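Local coordinates for arylmalonate decarboxylase (Bordetella bronchiseptica, PDB 3DTV), which catalyses the decarboxylation of 2-aryl-2-methylmalonates, releasing carbon dioxide and giving 2-arylpropionates, at residues T124-D129 and G152-E157. Numbering follows the deposited sequence.
Sequences TAYIDD and GITGVE. With SO4 (sulfate ion), chain L.
The loop between strand 119-124 and helix 128-140 meets the one that follows strand 144-145, and the two are joined by two backbone hydrogen bonds and by the packing and hydroxyl of Tyr126. Ile153 N donates to Ala125 O (3.1 Å), in the plane of that carbonyl. Gly152 N reaches Tyr126 O at 2.9 Å but comes in from well above that carbonyl's plane. With CG anti to the backbone N (chi1 -171°), the Tyr126 side chain runs along the 3-10 turn 154-156. Tyr126 CB packs on Val156 CG2 at 3.4 Å, while the carbonyl oxygen of Ile153 lies at the ring's edge, near CD2. Thr154 CG2 comes within 3.6 Å of Tyr126 CE2, and Ile127 CG1 from the tyrosine's own segment lies over one face, offset toward the rim. At the far end, Tyr126 OH donates to Glu157 OE2 (2.6 Å), meeting the carboxylate on its anti side, with ring and carboxylate planes 65° apart.

Strand 119-124 lies in one of two four-stranded parallel sheets, both of strand order 2-1-3-4, as in the aspartate/glutamate racemase clan, and the loop leads from it into helix 128-140. Where strand 119-124 ends, Thr124 OG1 accepts from Tyr126 N, closing an ST turn, and also bonds to Ser187 O at the end of the neighbouring strand, so the start of the loop is tied to the sheet. Farther along, Asp128 N points at a sulfate, probably from the crystallisation liquor, and is shared between its O1 and O3. Gly152 CA borders the same ion, 3.6 Å from sulfate O1.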
ATOM      1  N   THR B 124      -4.102  12.114  -0.302  1.00 56.25           N
ATOM      2  CA  THR B 124      -2.745  11.825  -0.801  1.00 56.00           C
ATOM      3  C   THR B 124      -1.825  13.045  -0.699  1.00 58.14           C
ATOM      4  O   THR B 124      -2.285  14.179  -0.736  1.00 61.05           O
ATOM      5  CB  THR B 124      -2.738  11.387  -2.296  1.00 54.56           C
ATOM      6  OG1 THR B 124      -1.425  10.841  -2.609  1.00 53.71           O
ATOM      7  CG2 THR B 124      -3.099  12.627  -3.250  1.00 51.72           C
ATOM      8  N   ALA B 125      -0.523  12.822  -0.612  1.00 60.11           N
ATOM      9  CA  ALA B 125       0.433  13.929  -0.624  1.00 61.52           C
ATOM     10  C   ALA B 125       0.974  14.182  -2.033  1.00 63.70           C
ATOM     11  O   ALA B 125       1.685  15.168  -2.279  1.00 62.88           O
ATOM     12  CB  ALA B 125       1.579  13.654   0.331  1.00 60.48           C
ATOM     13  N   TYR B 126       0.672  13.256  -2.939  1.00 63.69           N
ATOM     14  CA  TYR B 126       1.128  13.327  -4.313  1.00 64.38           C
ATOM     15  C   TYR B 126       0.069  14.074  -5.131  1.00 64.54           C
ATOM     16  O   TYR B 126      -0.777  14.791  -4.573  1.00 64.27           O
ATOM     17  CB  TYR B 126       1.434  11.916  -4.809  1.00 66.82           C
ATOM     18  CG  TYR B 126       2.118  11.780  -6.146  1.00 69.35           C
ATOM     19  CD1 TYR B 126       1.696  10.812  -7.059  1.00 69.52           C
ATOM     20  CD2 TYR B 126       3.242  12.551  -6.473  1.00 71.79           C
ATOM     21  CE1 TYR B 126       2.313  10.648  -8.279  1.00 70.75           C
ATOM     22  CE2 TYR B 126       3.882  12.390  -7.699  1.00 73.43           C
ATOM     23  CZ  TYR B 126       3.401  11.432  -8.594  1.00 72.80           C
ATOM     24  OH  TYR B 126       4.021  11.265  -9.809  1.00 74.21           O
ATOM     25  N   ILE B 127       0.124  13.944  -6.450  1.00 65.89           N
ATOM     26  CA  ILE B 127      -0.873  14.582  -7.342  1.00 66.20           C
ATOM     27  C   ILE B 127      -2.322  13.999  -7.301  1.00 66.08           C
ATOM     28  O   ILE B 127      -2.527  12.851  -6.871  1.00 66.48           O
ATOM     29  CB  ILE B 127      -0.323  14.602  -8.783  1.00 67.12           C
ATOM     30  CG1 ILE B 127      -0.322  13.181  -9.381  1.00 66.79           C
ATOM     31  CG2 ILE B 127       1.106  15.279  -8.798  1.00 68.61           C
ATOM     32  CD1 ILE B 127       0.118  13.098 -10.838  1.00 66.39           C
ATOM     33  N   ASP B 128      -3.310  14.798  -7.741  1.00 64.85           N
ATOM     34  CA  ASP B 128      -4.739  14.420  -7.766  1.00 66.10           C
ATOM     35  C   ASP B 128      -4.977  13.038  -8.397  1.00 63.66           C
ATOM     36  O   ASP B 128      -5.863  12.323  -7.971  1.00 61.39           O
ATOM     37  CB  ASP B 128      -5.585  15.405  -8.591  1.00 67.74           C
ATOM     38  CG  ASP B 128      -5.999  16.655  -7.813  1.00 71.11           C
ATOM     39  OD1 ASP B 128      -6.208  16.577  -6.579  1.00 72.51           O
ATOM     40  OD2 ASP B 128      -6.157  17.723  -8.463  1.00 70.50           O
ATOM     41  N   ASP B 129      -4.182  12.726  -9.422  1.00 62.72           N
ATOM     42  CA  ASP B 129      -4.338  11.597 -10.284  1.00 62.54           C
ATOM     43  C   ASP B 129      -4.412  10.294  -9.490  1.00 61.02           C
ATOM     44  O   ASP B 129      -5.121   9.339  -9.894  1.00 60.41           O
ATOM     45  CB  ASP B 129      -3.186  11.518 -11.302  1.00 64.11           C
ATOM     46  CG  ASP B 129      -3.281  10.254 -12.175  1.00 66.31           C
ATOM     47  OD1 ASP B 129      -4.277  10.181 -12.940  1.00 66.03           O
ATOM     48  OD2 ASP B 129      -2.408   9.335 -12.089  1.00 65.36           O
ATOM     49  N   GLY B 152      -0.076  17.567  -4.072  1.00 73.71           N
ATOM     50  CA  GLY B 152       0.644  17.803  -5.336  1.00 75.73           C
ATOM     51  C   GLY B 152       2.182  17.875  -5.304  1.00 76.95           C
ATOM     52  O   GLY B 152       2.804  18.501  -6.175  1.00 76.18           O
ATOM     53  N   ILE B 153       2.797  17.212  -4.326  1.00 76.95           N
ATOM     54  CA  ILE B 153       4.258  17.133  -4.226  1.00 77.20           C
ATOM     55  C   ILE B 153       4.830  15.954  -5.040  1.00 77.12           C
ATOM     56  O   ILE B 153       4.790  14.801  -4.600  1.00 76.19           O
ATOM     57  CB  ILE B 153       4.698  17.026  -2.741  1.00 76.39           C
ATOM     58  CG1 ILE B 153       3.914  18.039  -1.880  1.00 76.48           C
ATOM     59  CG2 ILE B 153       6.221  17.216  -2.621  1.00 75.83           C
ATOM     60  CD1 ILE B 153       3.801  17.664  -0.396  1.00 74.46           C
ATOM     61  N   THR B 154       5.393  16.253  -6.213  1.00 79.87           N
ATOM     62  CA  THR B 154       5.767  15.196  -7.189  1.00 80.96           C
ATOM     63  C   THR B 154       7.035  14.351  -6.869  1.00 78.05           C
ATOM     64  O   THR B 154       7.107  13.160  -7.286  1.00 76.27           O
ATOM     65  CB  THR B 154       5.774  15.729  -8.682  1.00 84.13           C
ATOM     66  OG1 THR B 154       4.524  16.381  -8.967  1.00 86.20           O
ATOM     67  CG2 THR B 154       5.947  14.582  -9.690  1.00 83.51           C
ATOM     68  N   GLY B 155       7.993  14.945  -6.131  1.00 73.26           N
ATOM     69  CA  GLY B 155       9.109  14.185  -5.546  1.00 70.57           C
ATOM     70  C   GLY B 155       8.717  13.002  -4.642  1.00 69.06           C
ATOM     71  O   GLY B 155       9.563  12.171  -4.291  1.00 67.27           O
ATOM     72  N   VAL B 156       7.449  12.896  -4.250  1.00 67.08           N
ATOM     73  CA  VAL B 156       7.052  11.715  -3.490  1.00 67.78           C
ATOM     74  C   VAL B 156       6.811  10.521  -4.409  1.00 69.81           C
ATOM     75  O   VAL B 156       6.373   9.465  -3.953  1.00 70.62           O
ATOM     76  CB  VAL B 156       5.852  11.960  -2.512  1.00 66.21           C
ATOM     77  CG1 VAL B 156       6.030  13.317  -1.773  1.00 64.98           C
ATOM     78  CG2 VAL B 156       4.484  11.846  -3.239  1.00 65.24           C
ATOM     79  N   GLU B 157       7.083  10.693  -5.707  1.00 72.39           N
ATOM     80  CA  GLU B 157       7.091   9.545  -6.633  1.00 74.79           C
ATOM     81  C   GLU B 157       8.476   8.895  -6.485  1.00 74.72           C
ATOM     82  O   GLU B 157       8.653   7.714  -6.787  1.00 73.84           O
ATOM     83  CB  GLU B 157       6.876   9.986  -8.090  1.00 76.17           C
ATOM     84  CG  GLU B 157       8.114  10.720  -8.684  1.00 79.20           C
ATOM     85  CD  GLU B 157       7.746  11.585  -9.877  1.00 81.92           C
ATOM     86  OE1 GLU B 157       8.599  12.377 -10.348  1.00 81.75           O
ATOM     87  OE2 GLU B 157       6.584  11.460 -10.335  1.00 82.91           O
TER
HETATM   88  S   SO4 L1006      -2.415  18.131  -9.048  1.00133.73           S
HETATM   89  O1  SO4 L1006      -2.162  17.725  -7.655  1.00133.14           O
HETATM   90  O2  SO4 L1006      -1.156  18.261  -9.803  1.00133.58           O
HETATM   91  O3  SO4 L1006      -3.250  17.133  -9.712  1.00133.72           O
HETATM   92  O4  SO4 L1006      -3.132  19.414  -9.038  1.00133.98           O